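Local structure of periplasmic beta-glucosidase (Pseudomonas aeruginosa, 6R5T) at residues G303-D306 with Q307-D311; R500-L503 with K504-A508; R630-R633 with G634-L637. The protein probably hydrolyses terminal, non-reducing beta-D-glucosyl residues from beta-D-glucosides in the periplasm, releasing beta-D-glucose, as a glycoside hydrolase of family 3. The protein carries 1 engineered substitution. All coordinates share one frame; numbering follows the deposited sequence.

Interaction 1. Residues G303-D306 with Q307-D311; sequences GEID and QADID
Asp309 reaches back over the start of its helix, and its OD2 accepts the backbone N-H of Asp306, with Asp306 N 2.9 Å from Asp309 OD2 in a nearly straight bond (170°). The oxygen is met on its anti side, with the donor 32° out of the carboxylate plane. CG of Asp309 lies beside its own backbone N (chi1 -66°), a torsion that turns the carboxylate toward the residue before the helix. The main chain runs the opposite way: Asp309 N donates to Asp306 O at 2.9 Å, the donor standing above the carbonyl plane. Asp309 OD2 also packs against CB of Ile305 at 3.6 Å. Asp306 occupies the N-cap of helix 307-323 and Asp309 is its third residue, so the N3 half of a capping box is present; the carboxylate of Asp306 makes no capping bond. The two aspartate side chains cross, their carboxylate planes turned little against each other and Asp306 OD2 3.9 Å from Asp309 OD2. The positive end of the helix dipole would be expected to ease this closeness of like charges. Beneath the polar layer, Ile305 rests on Leu296 of helix 291-301 and Ile279 of helix 271-281; Ile310, modelled in two conformers, approaches it in one of them. Further along, Gln307 folds at chi2, and its NE2 donates to Asp311 OD1 at 3.0 Å, one helical turn on, as well as to Asn16. Lys19 forms a salt bridge with the same Asp311 oxygen. Upstream, Gly303, with positive phi, terminates helix 291-301 in a Schellman motif.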
loop_
_atom_site.group_PDB
_atom_site.type_symbol
_atom_site.label_atom_id
_atom_site.label_comp_id
_atom_site.label_asym_id
_atom_site.label_seq_id
_atom_site.Cartn_x
_atom_site.Cartn_y
_atom_site.Cartn_z
ATOM N N GLY A 303 -35.869 18.191 -16.323
ATOM C CA GLY A 303 -36.176 17.887 -14.914
ATOM C C GLY A 303 -35.132 16.960 -14.303
ATOM O O GLY A 303 -35.445 16.346 -13.270
ATOM N N GLU A 304 -33.930 16.875 -14.868
ATOM C CA GLU A 304 -32.872 15.941 -14.347
ATOM C C GLU A 304 -32.073 16.627 -13.219
ATOM O O GLU A 304 -31.424 15.926 -12.414
ATOM C CB GLU A 304 -31.938 15.479 -15.453
ATOM C CG GLU A 304 -32.640 14.685 -16.531
ATOM C CD GLU A 304 -31.697 14.297 -17.653
ATOM O OE1 GLU A 304 -31.510 15.086 -18.603
ATOM O OE2 GLU A 304 -31.088 13.226 -17.531
ATOM N N ILE A 305 -32.099 17.946 -13.150
ATOM C CA ILE A 305 -31.571 18.747 -12.006
ATOM C C ILE A 305 -32.649 19.750 -11.624
ATOM O O ILE A 305 -33.635 19.903 -12.403
ATOM C CB ILE A 305 -30.226 19.441 -12.333
ATOM C CG1 ILE A 305 -30.388 20.456 -13.456
ATOM C CG2 ILE A 305 -29.128 18.438 -12.697
ATOM C CD1 ILE A 305 -29.204 21.330 -13.750
ATOM N N ASP A 306 -32.471 20.392 -10.478
ATOM C CA ASP A 306 -33.381 21.409 -9.909
ATOM C C ASP A 306 -32.796 22.803 -10.145
ATOM O O ASP A 306 -31.530 22.989 -10.156
ATOM C CB ASP A 306 -33.596 21.181 -8.414
ATOM C CG ASP A 306 -34.145 19.794 -8.134
ATOM O OD1 ASP A 306 -35.059 19.390 -8.851
ATOM O OD2 ASP A 306 -33.600 19.103 -7.263
ATOM N N GLN A 307 -33.666 23.801 -10.254
ATOM C CA GLN A 307 -33.217 25.208 -10.295
ATOM C C GLN A 307 -32.326 25.512 -9.076
ATOM O O GLN A 307 -31.319 26.249 -9.224
ATOM C CB GLN A 307 -34.421 26.147 -10.368
ATOM C CG GLN A 307 -34.061 27.620 -10.379
ATOM C CD GLN A 307 -33.388 28.000 -11.677
ATOM O OE1 GLN A 307 -33.892 27.657 -12.753
ATOM N NE2 GLN A 307 -32.240 28.674 -11.604
ATOM N N ALA A 308 -32.668 24.996 -7.899
ATOM C CA ALA A 308 -31.890 25.185 -6.653
ATOM C C ALA A 308 -30.421 24.717 -6.832
ATOM O O ALA A 308 -29.542 25.322 -6.191
ATOM C CB ALA A 308 -32.548 24.454 -5.520
ATOM N N ASP A 309 -30.137 23.743 -7.681
ATOM C CA ASP A 309 -28.738 23.266 -7.939
ATOM C C ASP A 309 -27.951 24.398 -8.629
ATOM O O ASP A 309 -26.818 24.767 -8.203
ATOM C CB ASP A 309 -28.738 22.003 -8.799
ATOM C CG ASP A 309 -29.352 20.792 -8.125
ATOM O OD1 ASP A 309 -29.036 20.610 -6.928
ATOM O OD2 ASP A 309 -30.139 20.040 -8.802
ATOM N N ILE A 310 -28.536 25.031 -9.656
ATOM C CA ILE A 310 -27.894 26.180 -10.359
ATOM C C ILE A 310 -27.780 27.346 -9.379
ATOM O O ILE A 310 -26.741 28.016 -9.333
ATOM C CB ILE A 310 -28.730 26.583 -11.587
ATOM C CG1 ILE A 310 -28.898 25.421 -12.565
ATOM C CG2 ILE A 310 -28.169 27.827 -12.246
ATOM C CD1 ILE A 310 -27.654 25.113 -13.325
ATOM N N ASP A 311 -28.854 27.610 -8.642
ATOM C CA ASP A 311 -28.863 28.787 -7.751
ATOM C C ASP A 311 -27.789 28.651 -6.668
ATOM O O ASP A 311 -27.187 29.683 -6.307
ATOM C CB ASP A 311 -30.239 29.020 -7.143
ATOM C CG ASP A 311 -31.260 29.554 -8.144
ATOM O OD1 ASP A 311 -30.852 29.958 -9.248
ATOM O OD2 ASP A 311 -32.474 29.550 -7.780
#

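Interaction 2. Residues R500-L503 with K504-A508; sequences RRLL and KALKA
Leu506 N donates to Leu502 O at 2.8 Å, the shortest of four successive i to i+4 bonds, and does so nearly along the C=O axis. Leu506 CG also comes to 3.2 Å from Leu502 O, so the oxygen has both the N-H and the side chain of Leu506 against it. Lys504, Ala505 and Lys507 bond in the same way to the carbonyls of Arg500, Arg501 and Leu503, each donor tilted slightly from the carbonyl plane. On the buried flank, Leu502 has CG anti to its backbone N (chi1 171°) and inclines along the helix toward Leu506, where Leu502 CG meets CD1 of Leu506 at 3.8 Å. Leu502 CD1 touches Leu506 CD1 at 3.9 Å. On another flank Lys504 starts alongside the Arg500 carbonyl, its CG 3.5 Å from Arg500 O, then runs out extended to a cation-pi contact with Trp527. Lys504 NZ lies 4.6 Å from Arg500 NH1, a spacing at which the two positive charges would probably repel weakly, while Arg500 NE is bonded to Ile495 O. Helix 497-508 links parallel strands 472-478 and 513-518 in a beta-alpha-beta unit. Leu503 and Leu506 lie on strand 472-478, Leu502 and Leu506 also reach Ile384 of strand 380-384, Arg501 is salt-bridged to Glu457 of helix 456-468, and helix 526-531 packs along Leu503 and Lys507.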
loop_
_atom_site.group_PDB
_atom_site.type_symbol
_atom_site.label_atom_id
_atom_site.label_comp_id
_atom_site.label_asym_id
_atom_site.label_seq_id
_atom_site.Cartn_x
_atom_site.Cartn_y
_atom_site.Cartn_z
ATOM N N ARG A 500 24.534 7.954 -8.193
ATOM C CA ARG A 500 25.120 7.062 -7.147
ATOM C C ARG A 500 26.453 6.514 -7.652
ATOM O O ARG A 500 27.377 6.383 -6.837
ATOM C CB ARG A 500 24.183 5.907 -6.790
ATOM C CG ARG A 500 22.946 6.398 -6.076
ATOM C CD ARG A 500 22.059 5.320 -5.458
ATOM N NE ARG A 500 21.322 4.703 -6.509
ATOM C CZ ARG A 500 21.619 3.538 -7.056
ATOM N NH1 ARG A 500 22.598 2.815 -6.545
ATOM N NH2 ARG A 500 20.889 3.081 -8.055
ATOM N N ARG A 501 26.571 6.275 -8.954
ATOM C CA ARG A 501 27.873 5.836 -9.530
ATOM C C ARG A 501 28.903 6.941 -9.284
ATOM O O ARG A 501 30.070 6.636 -8.890
ATOM C CB ARG A 501 27.674 5.574 -11.019
ATOM C CG ARG A 501 28.909 4.996 -11.684
ATOM C CD ARG A 501 28.551 4.688 -13.127
ATOM N NE ARG A 501 29.734 4.173 -13.806
ATOM C CZ ARG A 501 29.873 4.098 -15.130
ATOM N NH1 ARG A 501 28.935 4.567 -15.933
ATOM N NH2 ARG A 501 30.997 3.622 -15.635
ATOM N N LEU A 502 28.531 8.183 -9.534
ATOM C CA LEU A 502 29.371 9.385 -9.264
ATOM C C LEU A 502 29.801 9.407 -7.794
ATOM O O LEU A 502 30.994 9.594 -7.460
ATOM C CB LEU A 502 28.607 10.654 -9.683
ATOM C CG LEU A 502 29.214 11.985 -9.285
ATOM C CD1 LEU A 502 30.543 12.175 -10.004
ATOM C CD2 LEU A 502 28.242 13.104 -9.601
ATOM N N LEU A 503 28.825 9.263 -6.876
ATOM C CA LEU A 503 29.130 9.345 -5.432
ATOM C C LEU A 503 30.097 8.215 -5.057
ATOM O O LEU A 503 31.000 8.500 -4.270
ATOM C CB LEU A 503 27.838 9.195 -4.622
ATOM C CG LEU A 503 26.854 10.363 -4.704
ATOM C CD1 LEU A 503 25.700 10.093 -3.753
ATOM C CD2 LEU A 503 27.482 11.689 -4.392
ATOM N N LYS A 504 29.922 7.011 -5.570
ATOM C CA LYS A 504 30.809 5.877 -5.189
ATOM C C LYS A 504 32.228 6.203 -5.670
ATOM O O LYS A 504 33.215 5.961 -4.939
ATOM C CB LYS A 504 30.320 4.562 -5.761
ATOM C CG LYS A 504 29.112 4.011 -5.002
ATOM C CD LYS A 504 28.468 2.775 -5.588
ATOM C CE LYS A 504 27.140 2.517 -4.891
ATOM N NZ LYS A 504 26.636 1.141 -5.105
ATOM N N ALA A 505 32.340 6.733 -6.873
ATOM C CA ALA A 505 33.680 7.080 -7.421
ATOM C C ALA A 505 34.286 8.224 -6.629
ATOM O O ALA A 505 35.501 8.192 -6.316
ATOM C CB ALA A 505 33.552 7.385 -8.900
ATOM N N LEU A 506 33.495 9.225 -6.232
ATOM C CA LEU A 506 34.018 10.356 -5.435
ATOM C C LEU A 506 34.481 9.828 -4.072
ATOM O O LEU A 506 35.510 10.285 -3.552
ATOM C CB LEU A 506 32.950 11.438 -5.279
ATOM C CG LEU A 506 32.630 12.225 -6.537
ATOM C CD1 LEU A 506 31.390 13.062 -6.303
ATOM C CD2 LEU A 506 33.791 13.123 -6.957
ATOM N N LYS A 507 33.729 8.915 -3.468
ATOM C CA LYS A 507 34.107 8.379 -2.142
ATOM C C LYS A 507 35.494 7.741 -2.252
ATOM O O LYS A 507 36.310 7.922 -1.301
ATOM C CB LYS A 507 33.065 7.338 -1.731
ATOM C CG LYS A 507 33.342 6.555 -0.450
ATOM C CD LYS A 507 33.423 7.404 0.765
ATOM C CE LYS A 507 33.737 6.584 2.017
ATOM N NZ LYS A 507 33.702 7.454 3.210
ATOM N N ALA A 508 35.741 7.057 -3.356
ATOM C CA ALA A 508 36.989 6.264 -3.555
ATOM C C ALA A 508 38.216 7.191 -3.680
ATOM O O ALA A 508 39.365 6.728 -3.492
ATOM C CB ALA A 508 36.814 5.368 -4.738
#

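Interaction 3. Residues R630-R633 with G634-L637; sequences RLAR and GATL
The CD1 methyl of Leu631 is the bump of this contact, and the chain returning from the turn supplies the hollow. Leu631 CD1 lies 3.7 Å from Thr636 C, 3.9 Å from CB of Ala635 and 4.0 Å from CB of Leu637, so it is cradled by the backbone between two side chains that point back at it. Leu631 reaches across because CG stands opposite the backbone N (chi1 -177°), which sends the branch over the gap between the two arms. Ala635 makes a smaller bump: its methyl leans over the Ala632 carbonyl, with Ala635 CB 3.4 Å from Ala632 O, and only loosely approaches CB of Ala632 at 4.5 Å. The arms are joined by one hydrogen bond, from Ala635 N to Ala632 O at 3.1 Å, with the donor 40° out of the carbonyl plane. This bond closes a type II beta turn with Arg633 and Gly634 at its corners. Gly634 takes the positive phi (88°) of the third position, and without a CB it avoids crowding the Arg633 carbonyl. The side chain of Arg633 bends away at chi2, lies on Pro711 and Leu732, and ends in a salt bridge with Glu695; its NH1 also bonds Ala709 O. Phe730 of strand 725-732 covers both Leu631 and Leu637, continuing the apolar layer. Strand 630-631 runs beside strand 725-732, whereas strand 636-645 belongs to the sheet with 619-626 and 686-694. The chain thus passes through a tight turn from one sheet to the other, an arrangement consistent with the edge of a beta-sandwich in the fibronectin type III-like domain, whose bound magnesium ion is about 9 Å from the Arg633 side chain.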
loop_
_atom_site.group_PDB
_atom_site.type_symbol
_atom_site.label_atom_id
_atom_site.label_comp_id
_atom_site.label_asym_id
_atom_site.label_seq_id
_atom_site.Cartn_x
_atom_site.Cartn_y
_atom_site.Cartn_z
ATOM N N ARG A 630 -3.500 12.723 37.544
ATOM C CA ARG A 630 -4.920 12.520 37.226
ATOM C C ARG A 630 -5.423 13.768 36.538
ATOM O O ARG A 630 -4.971 14.874 36.891
ATOM C CB ARG A 630 -5.672 12.220 38.518
ATOM C CG ARG A 630 -5.319 10.863 39.089
ATOM C CD ARG A 630 -5.704 10.782 40.556
ATOM N NE ARG A 630 -6.824 9.873 40.663
ATOM C CZ ARG A 630 -7.782 9.927 41.579
ATOM N NH1 ARG A 630 -8.761 9.036 41.531
ATOM N NH2 ARG A 630 -7.780 10.864 42.519
ATOM N N LEU A 631 -6.252 13.593 35.523
ATOM C CA LEU A 631 -6.861 14.707 34.774
ATOM C C LEU A 631 -8.377 14.563 34.833
ATOM O O LEU A 631 -8.944 13.575 34.358
ATOM C CB LEU A 631 -6.363 14.723 33.329
ATOM C CG LEU A 631 -6.874 15.876 32.472
ATOM C CD1 LEU A 631 -6.415 17.200 33.039
ATOM C CD2 LEU A 631 -6.443 15.728 31.004
ATOM N N ALA A 632 -9.032 15.537 35.445
ATOM C CA ALA A 632 -10.501 15.608 35.398
ATOM C C ALA A 632 -10.968 16.110 34.028
ATOM O O ALA A 632 -10.309 16.957 33.373
ATOM C CB ALA A 632 -10.977 16.495 36.526
ATOM N N ARG A 633 -12.141 15.663 33.611
ATOM C CA ARG A 633 -12.830 16.230 32.424
ATOM C C ARG A 633 -13.051 17.733 32.640
ATOM O O ARG A 633 -13.457 18.108 33.742
ATOM C CB ARG A 633 -14.190 15.582 32.194
ATOM C CG ARG A 633 -14.183 14.061 32.167
ATOM C CD ARG A 633 -14.037 13.566 30.754
ATOM N NE ARG A 633 -14.007 12.103 30.731
ATOM C CZ ARG A 633 -13.907 11.371 29.631
ATOM N NH1 ARG A 633 -13.855 11.969 28.451
ATOM N NH2 ARG A 633 -13.829 10.051 29.715
ATOM N N GLY A 634 -12.810 18.523 31.608
ATOM C CA GLY A 634 -12.885 19.988 31.635
ATOM C C GLY A 634 -11.578 20.633 32.044
ATOM O O GLY A 634 -11.443 21.824 31.773
ATOM N N ALA A 635 -10.597 19.893 32.577
ATOM C CA ALA A 635 -9.329 20.480 33.055
ATOM C C ALA A 635 -8.248 20.321 31.978
ATOM O O ALA A 635 -8.428 19.543 31.039
ATOM C CB ALA A 635 -8.912 19.846 34.348
ATOM N N THR A 636 -7.173 21.058 32.176
ATOM C CA THR A 636 -5.924 21.031 31.378
ATOM C C THR A 636 -4.830 20.496 32.278
ATOM O O THR A 636 -4.830 20.715 33.513
ATOM C CB THR A 636 -5.612 22.423 30.821
ATOM O OG1 THR A 636 -6.611 22.647 29.827
ATOM C CG2 THR A 636 -4.277 22.557 30.136
ATOM N N LEU A 637 -3.913 19.789 31.638
ATOM C CA LEU A 637 -2.689 19.227 32.221
ATOM C C LEU A 637 -1.530 20.023 31.616
ATOM O O LEU A 637 -1.639 20.430 30.420
ATOM C CB LEU A 637 -2.658 17.753 31.779
ATOM C CG LEU A 637 -1.559 16.897 32.381
ATOM C CD1 LEU A 637 -2.144 15.974 33.427
ATOM C CD2 LEU A 637 -0.839 16.095 31.313
#

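In the fold
The three contacts are independent: nearest atoms are about 52 Å apart for interactions 1 and 2, about 39 Å for 1 and 3, and about 44 Å for 2 and 3. Interactions 1 and 2 lie on opposite sides of the chain's centre, in the N-terminal and C-terminal domains of the family 3 fold. All three are partly buried, with apolar groups turned inward. Their chemistry follows their place: a carboxylate holding a helix start in 303-311, repeated backbone bonds with leucine packing along one helix in 500-508, and a single turn bond beside a methyl-filled hollow in 630-637. Only interaction 3 comes near the magnesium site.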